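Local coordinates for protein putative arsenate reductase (Streptococcus mutans UA159, PDB 3FZ4) that is a possible arsenate reductase of the ArsC family, probably reducing arsenate to arsenite or acting as a related thiol-redox protein, at residues A21-D25 and L26-Y30. The protein carries 1 engineered substitution. Residues are numbered along the deposited sequence; the frame is centred on the assembly and turned at random. Where two conformers were deposited one is given.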
loop_
_atom_site.group_PDB
_atom_site.type_symbol
_atom_site.label_atom_id
_atom_site.label_comp_id
_atom_site.label_asym_id
_atom_site.label_seq_id
_atom_site.Cartn_x
_atom_site.Cartn_y
_atom_site.Cartn_z
ATOM N N ALA A 21 0.420 -8.969 13.171
ATOM C CA ALA A 21 0.023 -9.655 14.400
ATOM C C ALA A 21 -1.490 -9.848 14.420
ATOM O O ALA A 21 -1.970 -10.880 14.897
ATOM C CB ALA A 21 0.500 -8.910 15.662
ATOM N N GLU A 22 -2.268 -8.831 13.991
ATOM C CA GLU A 22 -3.719 -9.003 13.962
ATOM C C GLU A 22 -4.146 -10.072 12.961
ATOM O O GLU A 22 -5.023 -10.898 13.280
ATOM C CB GLU A 22 -4.427 -7.687 13.685
ATOM C CG GLU A 22 -5.919 -7.846 13.855
ATOM C CD GLU A 22 -6.745 -6.680 13.359
ATOM O OE1 GLU A 22 -6.175 -5.751 12.752
ATOM O OE2 GLU A 22 -7.990 -6.761 13.548
ATOM N N LEU A 23 -3.552 -10.069 11.763
ATOM C CA LEU A 23 -3.867 -11.145 10.802
ATOM C C LEU A 23 -3.608 -12.521 11.399
ATOM O O LEU A 23 -4.399 -13.440 11.208
ATOM C CB LEU A 23 -3.072 -10.975 9.528
ATOM C CG LEU A 23 -3.440 -9.791 8.662
ATOM C CD1 LEU A 23 -2.420 -9.589 7.530
ATOM C CD2 LEU A 23 -4.849 -9.936 8.129
ATOM N N ASP A 24 -2.495 -12.643 12.126
ATOM C CA ASP A 24 -2.181 -13.936 12.755
ATOM C C ASP A 24 -3.215 -14.295 13.837
ATOM O O ASP A 24 -3.652 -15.435 13.929
ATOM C CB ASP A 24 -0.769 -13.920 13.306
ATOM C CG ASP A 24 0.288 -13.832 12.206
ATOM O OD1 ASP A 24 0.014 -14.248 11.045
ATOM O OD2 ASP A 24 1.432 -13.398 12.497
ATOM N N ASP A 25 -3.618 -13.306 14.648
ATOM C CA ASP A 25 -4.594 -13.537 15.709
ATOM C C ASP A 25 -5.951 -13.947 15.119
ATOM O O ASP A 25 -6.658 -14.790 15.684
ATOM C CB ASP A 25 -4.705 -12.271 16.569
ATOM C CG ASP A 25 -5.546 -12.464 17.783
ATOM O OD1 ASP A 25 -5.346 -13.478 18.454
ATOM O OD2 ASP A 25 -6.394 -11.587 18.064
ATOM N N LEU A 26 -6.307 -13.378 13.966
ATOM C CA LEU A 26 -7.566 -13.678 13.307
ATOM C C LEU A 26 -7.504 -15.017 12.583
ATOM O O LEU A 26 -8.533 -15.569 12.249
ATOM C CB LEU A 26 -7.920 -12.571 12.293
ATOM C CG LEU A 26 -8.352 -11.218 12.876
ATOM C CD1 LEU A 26 -8.120 -10.077 11.892
ATOM C CD2 LEU A 26 -9.827 -11.296 13.271
ATOM N N ALA A 27 -6.279 -15.498 12.304
ATOM C CA ALA A 27 -6.058 -16.707 11.516
ATOM C C ALA A 27 -6.650 -16.562 10.108
ATOM O O ALA A 27 -7.159 -17.505 9.513
ATOM C CB ALA A 27 -6.532 -18.001 12.256
ATOM N N TRP A 28 -6.573 -15.339 9.579
ATOM C CA TRP A 28 -6.925 -15.115 8.180
ATOM C C TRP A 28 -5.767 -15.566 7.276
ATOM O O TRP A 28 -4.609 -15.352 7.615
ATOM C CB TRP A 28 -7.216 -13.647 7.942
ATOM C CG TRP A 28 -8.553 -13.177 8.466
ATOM C CD1 TRP A 28 -9.497 -13.914 9.149
ATOM C CD2 TRP A 28 -9.063 -11.838 8.404
ATOM N NE1 TRP A 28 -10.571 -13.123 9.476
ATOM C CE2 TRP A 28 -10.339 -11.841 9.028
ATOM C CE3 TRP A 28 -8.585 -10.638 7.841
ATOM C CZ2 TRP A 28 -11.124 -10.679 9.141
ATOM C CZ3 TRP A 28 -9.371 -9.491 7.963
ATOM C CH2 TRP A 28 -10.622 -9.532 8.596
ATOM N N ASP A 29 -6.074 -16.213 6.157
ATOM C CA ASP A 29 -5.015 -16.552 5.210
ATOM C C ASP A 29 -4.523 -15.318 4.494
ATOM O O ASP A 29 -5.307 -14.512 4.006
ATOM C CB ASP A 29 -5.489 -17.572 4.197
ATOM C CG ASP A 29 -5.932 -18.839 4.849
ATOM O OD1 ASP A 29 -5.087 -19.736 5.012
ATOM O OD2 ASP A 29 -7.104 -18.912 5.238
ATOM N N TYR A 30 -3.220 -15.136 4.479
ATOM C CA TYR A 30 -2.647 -14.036 3.719
ATOM C C TYR A 30 -1.282 -14.431 3.169
ATOM O O TYR A 30 -0.590 -15.307 3.721
ATOM C CB TYR A 30 -2.514 -12.758 4.569
ATOM C CG TYR A 30 -1.552 -12.901 5.717
ATOM C CD1 TYR A 30 -0.221 -12.485 5.610
ATOM C CD2 TYR A 30 -1.950 -13.492 6.917
ATOM C CE1 TYR A 30 0.671 -12.647 6.641
ATOM C CE2 TYR A 30 -1.069 -13.639 7.962
ATOM C CZ TYR A 30 0.259 -13.220 7.817
ATOM O OH TYR A 30 1.199 -13.334 8.801
#
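Tyr30 OH donates a hydrogen bond to Asp24 OD1 at 2.7 Å. The oxygen is met on its syn side, 24° out of the carboxylate plane. OD1 also lies at the edge of the tyrosine ring. Carboxylate and ring are turned 35° apart. One face of the same ring carries Leu23: CD1 sits 4.0 Å from the Tyr30 ring centroid, a CH-pi contact offset toward the rim. Leu23 CB touches Tyr30 CE2 at 3.7 Å. The phenol reaches back to the helix because Tyr30 CG stands between its backbone N and carbonyl carbon (chi1 65°). The other leucine methyl, Leu23 CD2, meets Trp28 CE3 obliquely at 3.8 Å. In the conformer given, Leu26 CD1 lies over one face of the Trp28 indole and packs alongside Glu22 CG at 3.7 Å. The extended Glu22 chain carries its carboxylate past Leu26 to Tyr111 OH and the backbone N atoms of Tyr115 and Glu116.

Backbone bonds hold the turn that brings these side chains together. Leu26 N donates a hydrogen bond to Glu22 O at 2.9 Å, near the C-terminal end of the helix. Ala27 then takes positive phi, and Trp28 N makes a weak bond back to Leu23 O. Leu23 also packs on Phe7, and Trp28 and Tyr30 on Leu5, both in strand 5-9. The chain thus turns from helix 14-26 into edge strand 30-34, completing the beta-alpha-beta crossover of the thioredoxin-like ArsC fold.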